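Local coordinates for protein member of s1p family of ribosomal proteins (Pyrococcus furiosus, PDB 5YH1) that binds a manganese ion in its DHH domain, the part of a longer protein held in this chain, and probably acts as an exonuclease on nucleic acids, at residues H62-T66 and D67-A71; I218-L221 and P222-G226; E196-A199 and G200-A203; H262-F265 and Y266-F269. One frame throughout, in Å; residues are numbered along the deposited sequence.

Contact 1 (H62-T66 and D67-A71); sequences HHADT and DGYTA. With MN (manganese (II) ion), chain F.
The edge of the H62 imidazole stands against the face of the Y69 ring in a T-shaped pair, centroids 4.6 Å apart and planes at 67°. H62 CE1 sits over the centre of the phenol ring, 3.5 Å from Y69 CD1. The imidazole is held by the carbonyl of the next residue: a chi1 of 67° tucks the ring over its own main chain, which lets H62 ND1 donate almost straight, in the ring plane, to H63 O at 2.8 Å. A64 CB adds an apolar touch on Y69 CE2 at 3.9 Å, while the Y69 hydroxyl is hydrogen-bonded to W267 NE1.

Hydrogen bonds start helix 66-86. D65 is its N-cap: D65 OD1 accepts from G68 N at 3.0 Å, and D65 O takes Y69 N. T70 OG1 donates to T66 O at 2.6 Å. The same oxygen accepts from T70 N, the two donors arriving from opposite faces of its carbonyl plane. G68, without a side chain, brings its CA within 3.3 Å of H63 O in a CA-H...O contact.

At the metal, D67 OD2 binds manganese at 2.1 Å beside D137, H163, D229 and two waters; D67 OD1 accepts from G200 N. One of those waters appears to donate to D65 OD2. This D-x-D-G sequence thus divides the work: the first aspartate caps the helix, the second holds the metal, so helix start and metal site are built as one unit.

Contact 2 (I218-L221 and P222-G226); sequences IKHL and PAIAG
H220, the third residue of the type I turn I218-L221, and I224, in the first turn of helix 221-229, run alongside one another in the same direction. H220 CD2 meets I224 CD1 at 3.9 Å, the methyl coming obliquely to the imidazole. One face of that ring is covered by L221 CD2, offset toward the rim, and L221 CD2 in turn lies 4.3 Å from I224 CD1, so the two aliphatic side chains pack against the imidazole. I224 CG1 stands beside its backbone N (chi1 -66°), which turns the chain of CG1 and CD1 back toward H220. The polar end of the imidazole has its own partner, with NE2 bonded to L280 O.

P222 sits differently: its ring is pressed against the turn, with P222 CD 3.5 Å from K219 O. P222 has no N-H to give to I218 O, which instead accepts from L221 N at 2.9 Å. Farther on, L221 O accepts from A225 N at 2.9 Å, a straight helical bond, whereas the bond from A223 N to H220 O is weak. A223 N is also reached by a water, which donates to K219 O at 2.6 Å.

Contact 3 (E196-A199 and G200-A203); sequences ELTA and GMLA
E196 O opens the contact by lying 3.8 Å from M201 SE, the selenium of a residue modelled as selenomethionine; the same carbonyl is hydrogen-bonded to S231. L197 comes next and spreads its two methyls over different partners. Its CG is anti to the backbone N (chi1 -172°), which carries the branch toward the helix: L197 CD1 touches M201 SE at 3.8 Å, while L197 CD2 meets L202 CD2, also at 3.8 Å. V33 and L34 of helix 32-53 pack on this leucine too.

T198 is the N-cap residue of helix 199-210. Its carbonyl receives L202 N at 3.0 Å, nearly straight, and a second, weak bond from M201 N. M201, bent at its last torsion, brings its CE to 3.4 Å from T198 OG1 and alongside T198 CG2. The hydroxyl's polar partner is D67 OD1. A199 carries the helical bonding on: A199 O accepts from A203 N at 2.7 Å. A199 N is hydrogen-bonded to D67 OD2, the oxygen that also binds manganese.

Apolar side chains therefore pack about this helix start, while three of its polar groups, the N-H groups of A199 and G200 and the T198 hydroxyl, all address one carboxylate. That grip should fix the rotation of D67 in the metal site.

Contact 4 (H262-F265 and Y266-F269); sequences HEAF and YWKF
W267 N donates to E263 O at 3.0 Å and K268 N to A264 O at 3.1 Å, the last turn of helix 250-267 before K268 leaves it with positive phi. A water spans the exit, donating to A264 O and, at 2.7 Å, to K268 O.

Three aromatic rings cluster on this turn. F265 turns its edge to the face of Y266, centroids 5.1 Å apart and planes at 81°, with F265 CD2 over the centre of the phenol ring. The H262 ring meets Y266 obliquely: Y266 CE2 lies over the rim of one imidazole face, 3.4 Å from H262 NE2. Both polar ends, H262 NE2 and Y266 OH, are hydrogen-bonded to K303 NZ, and Y340 and H262 pair their rings edge-to-face.

W267 folds back over the preceding turn. With a chi1 of 72° the indole lies flat against the main chain there, and A264 CA makes a CH-pi contact 3.7 Å from the centroid of the W267 five-membered ring, over its face. Farther out, E263 CB touches W267 CZ3 at 3.6 Å.

H262 ND1, on the cluster, donates to E263 OE1 at 2.7 Å, in the imidazole plane. E263 OE2 makes a salt bridge with R150 of the second subunit, on which H262 also packs. One carboxylate thus steadies the imidazole and meets the arginine, so its negative charge is probably shared between the two across the interface.

In the fold
Along the chain the order is contact 1, contact 3, contact 2, contact 4, and the first three belong to the DHH N-terminal domain. Contacts 1, 2 and 3 form a compact triangle, centres 9 to 11 Å apart, where helices 66-86, 199-210 and 221-229 meet near the manganese. A225 CB packs on both D67 and G200, and G226 meets M201 CE, so contacts 2 and 3 pack together beside D67. Contact 4, at the end of helix 250-267, touches contact 1, their centres about 12 Å apart, while its centre is about 20 Å from that of contact 2 and 22 Å from that of contact 3. It connects the metal-binding core to the second subunit.

Contact 1 (H62-T66 and D67-A71)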
ATOM      1  N   HIS A  62       9.883  -9.210  13.707  1.00 23.88           N
ATOM      2  CA  HIS A  62      10.339 -10.527  13.286  1.00 23.62           C
ATOM      3  C   HIS A  62      10.168 -10.751  11.795  1.00 24.22           C
ATOM      4  O   HIS A  62       9.236 -10.235  11.176  1.00 25.31           O
ATOM      5  CB  HIS A  62       9.619 -11.637  14.070  1.00 23.65           C
ATOM      6  CG  HIS A  62       8.153 -11.739  13.783  1.00 23.74           C
ATOM      7  ND1 HIS A  62       7.658 -12.356  12.656  1.00 23.48           N
ATOM      8  CD2 HIS A  62       7.076 -11.312  14.482  1.00 23.73           C
ATOM      9  CE1 HIS A  62       6.340 -12.300  12.667  1.00 23.83           C
ATOM     10  NE2 HIS A  62       5.962 -11.675  13.765  1.00 24.46           N
ATOM     11  N   HIS A  63      11.059 -11.546  11.225  1.00 24.10           N
ATOM     12  CA  HIS A  63      10.936 -11.958   9.837  1.00 24.80           C
ATOM     13  C   HIS A  63       9.610 -12.698   9.622  1.00 23.55           C
ATOM     14  O   HIS A  63       9.140 -13.406  10.517  1.00 22.02           O
ATOM     15  CB  HIS A  63      12.117 -12.834   9.442  1.00 25.97           C
ATOM     16  CG  HIS A  63      12.183 -13.121   7.982  1.00 27.86           C
ATOM     17  ND1 HIS A  63      12.034 -14.390   7.467  1.00 29.90           N
ATOM     18  CD2 HIS A  63      12.350 -12.300   6.923  1.00 29.05           C
ATOM     19  CE1 HIS A  63      12.115 -14.340   6.149  1.00 29.94           C
ATOM     20  NE2 HIS A  63      12.313 -13.082   5.794  1.00 31.01           N
ATOM     21  N   ALA A  64       9.017 -12.518   8.442  1.00 23.21           N
ATOM     22  CA  ALA A  64       7.657 -12.970   8.166  1.00 24.90           C
ATOM     23  C   ALA A  64       7.603 -14.381   7.565  1.00 26.57           C
ATOM     24  O   ALA A  64       6.941 -14.601   6.550  1.00 28.73           O
ATOM     25  CB  ALA A  64       6.951 -11.982   7.237  1.00 24.76           C
ATOM     26  N   ASP A  65       8.299 -15.335   8.178  1.00 26.53           N
ATOM     27  CA  ASP A  65       8.161 -16.734   7.790  1.00 25.84           C
ATOM     28  C   ASP A  65       7.877 -17.594   9.015  1.00 25.35           C
ATOM     29  O   ASP A  65       7.737 -17.073  10.130  1.00 25.36           O
ATOM     30  CB  ASP A  65       9.372 -17.217   6.982  1.00 26.20           C
ATOM     31  CG  ASP A  65      10.659 -17.257   7.783  1.00 27.90           C
ATOM     32  OD1 ASP A  65      10.693 -16.897   8.982  1.00 30.15           O
ATOM     33  OD2 ASP A  65      11.677 -17.627   7.180  1.00 29.95           O
ATOM     34  N   THR A  66       7.760 -18.900   8.807  1.00 24.51           N
ATOM     35  CA  THR A  66       7.332 -19.791   9.869  1.00 24.44           C
ATOM     36  C   THR A  66       8.217 -19.657  11.108  1.00 22.59           C
ATOM     37  O   THR A  66       7.707 -19.481  12.212  1.00 20.91           O
ATOM     38  CB  THR A  66       7.254 -21.257   9.381  1.00 25.67           C
ATOM     39  OG1 THR A  66       6.143 -21.393   8.483  1.00 27.82           O
ATOM     40  CG2 THR A  66       7.055 -22.218  10.551  1.00 25.81           C
ATOM     41  N   ASP A  67       9.531 -19.703  10.913  1.00 22.46           N
ATOM     42  CA  ASP A  67      10.488 -19.609  12.031  1.00 23.67           C
ATOM     43  C   ASP A  67      10.345 -18.265  12.752  1.00 23.64           C
ATOM     44  O   ASP A  67      10.271 -18.210  13.984  1.00 22.93           O
ATOM     45  CB  ASP A  67      11.913 -19.812  11.506  1.00 24.25           C
ATOM     46  CG  ASP A  67      12.973 -19.790  12.606  1.00 24.88           C
ATOM     47  OD1 ASP A  67      12.786 -20.458  13.643  1.00 24.67           O
ATOM     48  OD2 ASP A  67      14.008 -19.108  12.413  1.00 24.92           O
ATOM     49  N   GLY A  68      10.262 -17.186  11.976  1.00 23.82           N
ATOM     50  CA  GLY A  68      10.089 -15.844  12.543  1.00 23.05           C
ATOM     51  C   GLY A  68       8.782 -15.620  13.277  1.00 22.38           C
ATOM     52  O   GLY A  68       8.784 -15.078  14.381  1.00 22.39           O
ATOM     53  N   TYR A  69       7.662 -16.025  12.672  1.00 22.06           N
ATOM     54  CA  TYR A  69       6.363 -15.915  13.337  1.00 22.07           C
ATOM     55  C   TYR A  69       6.377 -16.739  14.614  1.00 21.85           C
ATOM     56  O   TYR A  69       5.944 -16.282  15.675  1.00 21.24           O
ATOM     57  CB  TYR A  69       5.204 -16.383  12.429  1.00 22.26           C
ATOM     58  CG  TYR A  69       4.615 -15.274  11.582  1.00 22.36           C
ATOM     59  CD1 TYR A  69       3.610 -14.458  12.075  1.00 22.50           C
ATOM     60  CD2 TYR A  69       5.064 -15.039  10.296  1.00 23.08           C
ATOM     61  CE1 TYR A  69       3.084 -13.426  11.309  1.00 22.93           C
ATOM     62  CE2 TYR A  69       4.531 -14.017   9.517  1.00 23.27           C
ATOM     63  CZ  TYR A  69       3.550 -13.213  10.033  1.00 23.05           C
ATOM     64  OH  TYR A  69       3.023 -12.195   9.266  1.00 23.56           O
ATOM     65  N   THR A  70       6.870 -17.965  14.513  1.00 22.05           N
ATOM     66  CA  THR A  70       6.898 -18.843  15.687  1.00 23.14           C
ATOM     67  C   THR A  70       7.699 -18.200  16.823  1.00 22.46           C
ATOM     68  O   THR A  70       7.255 -18.165  17.970  1.00 22.16           O
ATOM     69  CB  THR A  70       7.456 -20.228  15.326  1.00 22.86           C
ATOM     70  OG1 THR A  70       6.687 -20.767  14.251  1.00 22.71           O
ATOM     71  CG2 THR A  70       7.367 -21.171  16.509  1.00 23.62           C
ATOM     72  N   ALA A  71       8.859 -17.651  16.482  1.00 23.27           N
ATOM     73  CA  ALA A  71       9.722 -16.979  17.453  1.00 23.31           C
ATOM     74  C   ALA A  71       9.026 -15.775  18.066  1.00 23.64           C
ATOM     75  O   ALA A  71       9.001 -15.610  19.285  1.00 24.21           O
ATOM     76  CB  ALA A  71      11.018 -16.552  16.787  1.00 24.00           C
TER
HETATM   77 MN    MN F 805      14.956 -18.477  10.631  1.00 42.69          MN
HETATM   78  O   HOH W   1      13.297 -17.956   9.337  1.00 30.46           O
HETATM   79  O   HOH W   2      16.018 -18.301   8.683  1.00 34.42           O

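Contact 2 (I218-L221 and P222-G226)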
ATOM      1  N   ILE A 218       4.116 -23.410  25.221  1.00 29.27           N
ATOM      2  CA  ILE A 218       4.959 -23.118  24.050  1.00 28.90           C
ATOM      3  C   ILE A 218       6.084 -24.107  23.751  1.00 27.85           C
ATOM      4  O   ILE A 218       6.789 -23.937  22.763  1.00 26.95           O
ATOM      5  CB  ILE A 218       5.601 -21.713  24.149  1.00 29.14           C
ATOM      6  CG1 ILE A 218       6.671 -21.653  25.239  1.00 29.82           C
ATOM      7  CG2 ILE A 218       4.543 -20.651  24.397  1.00 29.78           C
ATOM      8  CD1 ILE A 218       7.439 -20.353  25.246  1.00 30.37           C
ATOM      9  N   LYS A 219       6.268 -25.135  24.578  1.00 27.43           N
ATOM     10  CA  LYS A 219       7.448 -26.007  24.430  1.00 27.13           C
ATOM     11  C   LYS A 219       7.492 -26.808  23.126  1.00 26.10           C
ATOM     12  O   LYS A 219       8.550 -27.315  22.751  1.00 26.34           O
ATOM     13  CB  LYS A 219       7.621 -26.937  25.638  1.00 28.07           C
ATOM     14  CG  LYS A 219       6.471 -27.891  25.884  1.00 28.62           C
ATOM     15  CD  LYS A 219       6.625 -28.543  27.238  1.00 30.49           C
ATOM     16  CE  LYS A 219       5.487 -29.514  27.512  1.00 31.04           C
ATOM     17  NZ  LYS A 219       5.621 -30.031  28.894  1.00 32.00           N
ATOM     18  N   HIS A 220       6.359 -26.907  22.434  1.00 25.64           N
ATOM     19  CA  HIS A 220       6.300 -27.510  21.089  1.00 25.34           C
ATOM     20  C   HIS A 220       6.624 -26.560  19.919  1.00 25.68           C
ATOM     21  O   HIS A 220       6.782 -27.007  18.771  1.00 25.26           O
ATOM     22  CB  HIS A 220       4.917 -28.122  20.862  1.00 26.09           C
ATOM     23  CG  HIS A 220       3.838 -27.106  20.657  1.00 26.66           C
ATOM     24  ND1 HIS A 220       3.338 -26.332  21.682  1.00 26.72           N
ATOM     25  CD2 HIS A 220       3.183 -26.720  19.540  1.00 26.44           C
ATOM     26  CE1 HIS A 220       2.410 -25.523  21.207  1.00 26.54           C
ATOM     27  NE2 HIS A 220       2.295 -25.740  19.910  1.00 27.21           N
ATOM     28  N   LEU A 221       6.715 -25.257  20.190  1.00 26.32           N
ATOM     29  CA  LEU A 221       6.960 -24.265  19.124  1.00 25.30           C
ATOM     30  C   LEU A 221       8.274 -24.465  18.393  1.00 24.55           C
ATOM     31  O   LEU A 221       8.327 -24.325  17.170  1.00 24.14           O
ATOM     32  CB  LEU A 221       6.862 -22.836  19.668  1.00 26.11           C
ATOM     33  CG  LEU A 221       5.475 -22.410  20.175  1.00 26.38           C
ATOM     34  CD1 LEU A 221       5.452 -20.923  20.483  1.00 26.69           C
ATOM     35  CD2 LEU A 221       4.378 -22.739  19.175  1.00 27.27           C
ATOM     36  N   PRO A 222       9.350 -24.813  19.125  1.00 24.67           N
ATOM     37  CA  PRO A 222      10.624 -25.071  18.447  1.00 23.77           C
ATOM     38  C   PRO A 222      10.571 -26.144  17.346  1.00 23.47           C
ATOM     39  O   PRO A 222      11.285 -26.039  16.349  1.00 24.11           O
ATOM     40  CB  PRO A 222      11.542 -25.506  19.593  1.00 24.68           C
ATOM     41  CG  PRO A 222      10.988 -24.819  20.792  1.00 24.58           C
ATOM     42  CD  PRO A 222       9.501 -24.787  20.590  1.00 24.49           C
ATOM     43  N   ALA A 223       9.731 -27.157  17.520  1.00 23.29           N
ATOM     44  CA  ALA A 223       9.535 -28.171  16.489  1.00 23.48           C
ATOM     45  C   ALA A 223       8.918 -27.586  15.228  1.00 22.91           C
ATOM     46  O   ALA A 223       9.309 -27.952  14.119  1.00 23.26           O
ATOM     47  CB  ALA A 223       8.666 -29.310  17.018  1.00 24.00           C
ATOM     48  N   ILE A 224       7.948 -26.691  15.395  1.00 23.00           N
ATOM     49  CA  ILE A 224       7.326 -25.999  14.251  1.00 23.25           C
ATOM     50  C   ILE A 224       8.361 -25.111  13.545  1.00 23.24           C
ATOM     51  O   ILE A 224       8.533 -25.186  12.329  1.00 23.20           O
ATOM     52  CB  ILE A 224       6.085 -25.184  14.692  1.00 23.12           C
ATOM     53  CG1 ILE A 224       4.983 -26.121  15.179  1.00 23.29           C
ATOM     54  CG2 ILE A 224       5.533 -24.369  13.534  1.00 23.43           C
ATOM     55  CD1 ILE A 224       3.826 -25.445  15.874  1.00 23.31           C
ATOM     56  N   ALA A 225       9.086 -24.315  14.326  1.00 23.73           N
ATOM     57  CA  ALA A 225      10.091 -23.394  13.783  1.00 23.69           C
ATOM     58  C   ALA A 225      11.174 -24.124  13.008  1.00 24.96           C
ATOM     59  O   ALA A 225      11.508 -23.734  11.881  1.00 24.58           O
ATOM     60  CB  ALA A 225      10.704 -22.577  14.905  1.00 24.10           C
ATOM     61  N   GLY A 226      11.706 -25.198  13.605  1.00 25.15           N
ATOM     62  CA  GLY A 226      12.728 -26.027  12.954  1.00 24.04           C
ATOM     63  C   GLY A 226      12.250 -26.701  11.683  1.00 24.13           C
ATOM     64  O   GLY A 226      13.014 -26.868  10.736  1.00 23.70           O
TER
HETATM   65  O   HOH W   3       9.560 -28.221  20.486  1.00 24.80           O

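Contact 3 (E196-A199 and G200-A203)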
ATOM      1  N   GLU A 196      21.597 -23.934  12.155  1.00 29.88           N
ATOM      2  CA  GLU A 196      20.522 -24.889  12.371  1.00 30.03           C
ATOM      3  C   GLU A 196      19.848 -24.771  13.736  1.00 27.28           C
ATOM      4  O   GLU A 196      18.810 -25.373  13.960  1.00 25.96           O
ATOM      5  CB  GLU A 196      21.012 -26.319  12.130  1.00 32.94           C
ATOM      6  CG  GLU A 196      22.242 -26.719  12.935  1.00 35.82           C
ATOM      7  CD  GLU A 196      23.532 -26.625  12.124  1.00 38.27           C
ATOM      8  OE1 GLU A 196      24.223 -27.662  12.020  1.00 40.01           O
ATOM      9  OE2 GLU A 196      23.846 -25.529  11.590  1.00 38.67           O
ATOM     10  N   LEU A 197      20.427 -23.998  14.647  1.00 25.66           N
ATOM     11  CA  LEU A 197      19.706 -23.597  15.861  1.00 25.28           C
ATOM     12  C   LEU A 197      18.944 -22.306  15.536  1.00 26.17           C
ATOM     13  O   LEU A 197      19.522 -21.207  15.518  1.00 24.58           O
ATOM     14  CB  LEU A 197      20.671 -23.398  17.031  1.00 25.01           C
ATOM     15  CG  LEU A 197      20.054 -23.159  18.405  1.00 25.22           C
ATOM     16  CD1 LEU A 197      19.240 -24.351  18.878  1.00 25.46           C
ATOM     17  CD2 LEU A 197      21.154 -22.830  19.393  1.00 26.72           C
ATOM     18  N   THR A 198      17.646 -22.449  15.278  1.00 25.93           N
ATOM     19  CA  THR A 198      16.863 -21.395  14.626  1.00 25.57           C
ATOM     20  C   THR A 198      16.240 -20.405  15.608  1.00 25.10           C
ATOM     21  O   THR A 198      16.214 -20.631  16.821  1.00 25.43           O
ATOM     22  CB  THR A 198      15.745 -22.008  13.754  1.00 25.41           C
ATOM     23  OG1 THR A 198      14.688 -22.507  14.581  1.00 24.95           O
ATOM     24  CG2 THR A 198      16.299 -23.139  12.905  1.00 25.65           C
ATOM     25  N   ALA A 199      15.701 -19.316  15.071  1.00 25.69           N
ATOM     26  CA  ALA A 199      15.192 -18.222  15.908  1.00 24.54           C
ATOM     27  C   ALA A 199      14.072 -18.672  16.823  1.00 23.65           C
ATOM     28  O   ALA A 199      13.995 -18.239  17.968  1.00 23.39           O
ATOM     29  CB  ALA A 199      14.732 -17.057  15.044  1.00 24.15           C
ATOM     30  N   GLY A 200      13.204 -19.544  16.319  1.00 24.14           N
ATOM     31  CA  GLY A 200      12.095 -20.066  17.119  1.00 24.14           C
ATOM     32  C   GLY A 200      12.552 -20.943  18.274  1.00 24.45           C
ATOM     33  O   GLY A 200      11.900 -20.999  19.316  1.00 25.74           O
HETATM   34  N   MSE A 201      13.665 -21.640  18.081  1.00 25.10           N
HETATM   35  CA  MSE A 201      14.278 -22.422  19.153  1.00 26.52           C
HETATM   36  C   MSE A 201      14.815 -21.454  20.173  1.00 25.40           C
HETATM   37  O   MSE A 201      14.434 -21.491  21.344  1.00 24.76           O
HETATM   38  CB  MSE A 201      15.391 -23.325  18.616  1.00 28.16           C
HETATM   39  CG  MSE A 201      14.824 -24.481  17.798  1.00 30.56           C
HETATM   40 SE   MSE A 201      16.220 -25.434  16.774  1.00 36.17          SE
HETATM   41  CE  MSE A 201      15.047 -25.869  15.255  1.00 34.64           C
ATOM     42  N   LEU A 202      15.686 -20.559  19.734  1.00 25.32           N
ATOM     43  CA  LEU A 202      16.263 -19.545  20.633  1.00 25.53           C
ATOM     44  C   LEU A 202      15.203 -18.739  21.374  1.00 24.67           C
ATOM     45  O   LEU A 202      15.297 -18.542  22.590  1.00 24.35           O
ATOM     46  CB  LEU A 202      17.107 -18.564  19.841  1.00 25.24           C
ATOM     47  CG  LEU A 202      18.303 -19.150  19.123  1.00 25.91           C
ATOM     48  CD1 LEU A 202      18.858 -18.137  18.128  1.00 26.24           C
ATOM     49  CD2 LEU A 202      19.364 -19.576  20.136  1.00 26.38           C
ATOM     50  N   ALA A 203      14.188 -18.292  20.637  1.00 23.88           N
ATOM     51  CA  ALA A 203      13.179 -17.397  21.191  1.00 23.77           C
ATOM     52  C   ALA A 203      12.300 -18.098  22.198  1.00 23.87           C
ATOM     53  O   ALA A 203      11.848 -17.489  23.175  1.00 24.20           O
ATOM     54  CB  ALA A 203      12.333 -16.796  20.079  1.00 23.62           C
TER

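Contact 4 (H262-F265 and Y266-F269)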
ATOM      1  N   HIS A 262       1.822 -19.690   3.689  1.00 25.49           N
ATOM      2  CA  HIS A 262       0.774 -19.364   2.726  1.00 25.77           C
ATOM      3  C   HIS A 262      -0.080 -18.208   3.251  1.00 24.95           C
ATOM      4  O   HIS A 262      -0.177 -17.170   2.615  1.00 24.35           O
ATOM      5  CB  HIS A 262      -0.086 -20.602   2.438  1.00 25.34           C
ATOM      6  CG  HIS A 262      -1.240 -20.346   1.525  1.00 24.98           C
ATOM      7  ND1 HIS A 262      -2.472 -19.925   1.981  1.00 25.59           N
ATOM      8  CD2 HIS A 262      -1.362 -20.482   0.184  1.00 25.28           C
ATOM      9  CE1 HIS A 262      -3.298 -19.805   0.958  1.00 25.41           C
ATOM     10  NE2 HIS A 262      -2.647 -20.133  -0.143  1.00 25.44           N
ATOM     11  N   GLU A 263      -0.668 -18.381   4.430  1.00 24.55           N
ATOM     12  CA  GLU A 263      -1.480 -17.323   5.019  1.00 24.82           C
ATOM     13  C   GLU A 263      -0.705 -16.002   5.179  1.00 24.82           C
ATOM     14  O   GLU A 263      -1.246 -14.928   4.898  1.00 23.62           O
ATOM     15  CB  GLU A 263      -2.097 -17.757   6.360  1.00 24.44           C
ATOM     16  CG  GLU A 263      -3.020 -18.968   6.279  1.00 25.02           C
ATOM     17  CD  GLU A 263      -4.148 -18.815   5.265  1.00 25.30           C
ATOM     18  OE1 GLU A 263      -3.985 -19.267   4.108  1.00 25.44           O
ATOM     19  OE2 GLU A 263      -5.206 -18.257   5.625  1.00 25.11           O
ATOM     20  N   ALA A 264       0.547 -16.074   5.622  1.00 25.38           N
ATOM     21  CA  ALA A 264       1.338 -14.851   5.842  1.00 26.21           C
ATOM     22  C   ALA A 264       1.638 -14.103   4.543  1.00 26.69           C
ATOM     23  O   ALA A 264       1.812 -12.888   4.554  1.00 28.38           O
ATOM     24  CB  ALA A 264       2.635 -15.161   6.580  1.00 25.65           C
ATOM     25  N   PHE A 265       1.729 -14.831   3.439  1.00 27.16           N
ATOM     26  CA  PHE A 265       1.846 -14.220   2.122  1.00 27.62           C
ATOM     27  C   PHE A 265       0.657 -13.292   1.847  1.00 27.34           C
ATOM     28  O   PHE A 265       0.829 -12.199   1.319  1.00 24.89           O
ATOM     29  CB  PHE A 265       1.947 -15.307   1.037  1.00 28.07           C
ATOM     30  CG  PHE A 265       1.978 -14.765  -0.368  1.00 28.82           C
ATOM     31  CD1 PHE A 265       3.182 -14.433  -0.972  1.00 29.51           C
ATOM     32  CD2 PHE A 265       0.798 -14.592  -1.089  1.00 28.23           C
ATOM     33  CE1 PHE A 265       3.211 -13.933  -2.268  1.00 29.50           C
ATOM     34  CE2 PHE A 265       0.820 -14.079  -2.379  1.00 28.72           C
ATOM     35  CZ  PHE A 265       2.028 -13.751  -2.969  1.00 28.66           C
ATOM     36  N   TYR A 266      -0.542 -13.725   2.227  1.00 27.01           N
ATOM     37  CA  TYR A 266      -1.749 -12.962   1.937  1.00 27.67           C
ATOM     38  C   TYR A 266      -2.063 -11.863   2.953  1.00 29.60           C
ATOM     39  O   TYR A 266      -2.617 -10.834   2.574  1.00 30.82           O
ATOM     40  CB  TYR A 266      -2.952 -13.892   1.759  1.00 27.59           C
ATOM     41  CG  TYR A 266      -2.887 -14.701   0.484  1.00 26.95           C
ATOM     42  CD1 TYR A 266      -3.242 -14.141  -0.751  1.00 26.48           C
ATOM     43  CD2 TYR A 266      -2.457 -16.020   0.504  1.00 27.09           C
ATOM     44  CE1 TYR A 266      -3.178 -14.889  -1.922  1.00 26.86           C
ATOM     45  CE2 TYR A 266      -2.398 -16.771  -0.659  1.00 27.37           C
ATOM     46  CZ  TYR A 266      -2.759 -16.209  -1.864  1.00 27.46           C
ATOM     47  OH  TYR A 266      -2.687 -16.985  -3.000  1.00 28.32           O
ATOM     48  N   TRP A 267      -1.725 -12.049   4.228  1.00 29.15           N
ATOM     49  CA  TRP A 267      -1.988 -10.983   5.186  1.00 29.39           C
ATOM     50  C   TRP A 267      -0.853  -9.948   5.262  1.00 31.25           C
ATOM     51  O   TRP A 267      -1.007  -8.933   5.918  1.00 28.98           O
ATOM     52  CB  TRP A 267      -2.419 -11.517   6.565  1.00 29.20           C
ATOM     53  CG  TRP A 267      -1.395 -12.184   7.428  1.00 28.99           C
ATOM     54  CD1 TRP A 267      -0.150 -11.725   7.732  1.00 30.44           C
ATOM     55  CD2 TRP A 267      -1.568 -13.398   8.181  1.00 28.79           C
ATOM     56  NE1 TRP A 267       0.487 -12.602   8.589  1.00 31.22           N
ATOM     57  CE2 TRP A 267      -0.361 -13.634   8.883  1.00 29.33           C
ATOM     58  CE3 TRP A 267      -2.614 -14.314   8.319  1.00 28.42           C
ATOM     59  CZ2 TRP A 267      -0.171 -14.753   9.699  1.00 28.71           C
ATOM     60  CZ3 TRP A 267      -2.423 -15.428   9.140  1.00 27.83           C
ATOM     61  CH2 TRP A 267      -1.211 -15.636   9.812  1.00 28.15           C
ATOM     62  N   LYS A 268       0.279 -10.236   4.614  1.00 34.81           N
ATOM     63  CA  LYS A 268       1.336  -9.247   4.327  1.00 39.40           C
ATOM     64  C   LYS A 268       1.908  -8.517   5.567  1.00 39.44           C
ATOM     65  O   LYS A 268       2.619  -9.120   6.373  1.00 38.00           O
ATOM     66  CB  LYS A 268       0.829  -8.237   3.281  1.00 43.23           C
ATOM     67  CG  LYS A 268       0.796  -8.762   1.852  1.00 47.20           C
ATOM     68  CD  LYS A 268       0.084  -7.793   0.908  1.00 51.01           C
ATOM     69  CE  LYS A 268       0.833  -6.474   0.706  1.00 55.91           C
ATOM     70  NZ  LYS A 268       1.775  -6.492  -0.454  1.00 60.02           N
ATOM     71  N   PHE A 269       1.576  -7.238   5.734  1.00 39.91           N
ATOM     72  CA  PHE A 269       2.153  -6.425   6.807  1.00 40.75           C
ATOM     73  C   PHE A 269       1.387  -6.593   8.118  1.00 37.24           C
ATOM     74  O   PHE A 269       1.868  -6.194   9.181  1.00 35.83           O
ATOM     75  CB  PHE A 269       2.183  -4.945   6.407  1.00 46.05           C
ATOM     76  CG  PHE A 269       2.857  -4.682   5.083  1.00 50.87           C
ATOM     77  CD1 PHE A 269       4.227  -4.902   4.925  1.00 52.13           C
ATOM     78  CD2 PHE A 269       2.120  -4.201   3.991  1.00 54.99           C
ATOM     79  CE1 PHE A 269       4.850  -4.657   3.709  1.00 54.53           C
ATOM     80  CE2 PHE A 269       2.740  -3.954   2.770  1.00 57.06           C
ATOM     81  CZ  PHE A 269       4.106  -4.186   2.628  1.00 57.67           C
TER
HETATM   82  O   HOH W   4       3.551 -11.588   6.794  1.00 27.80           O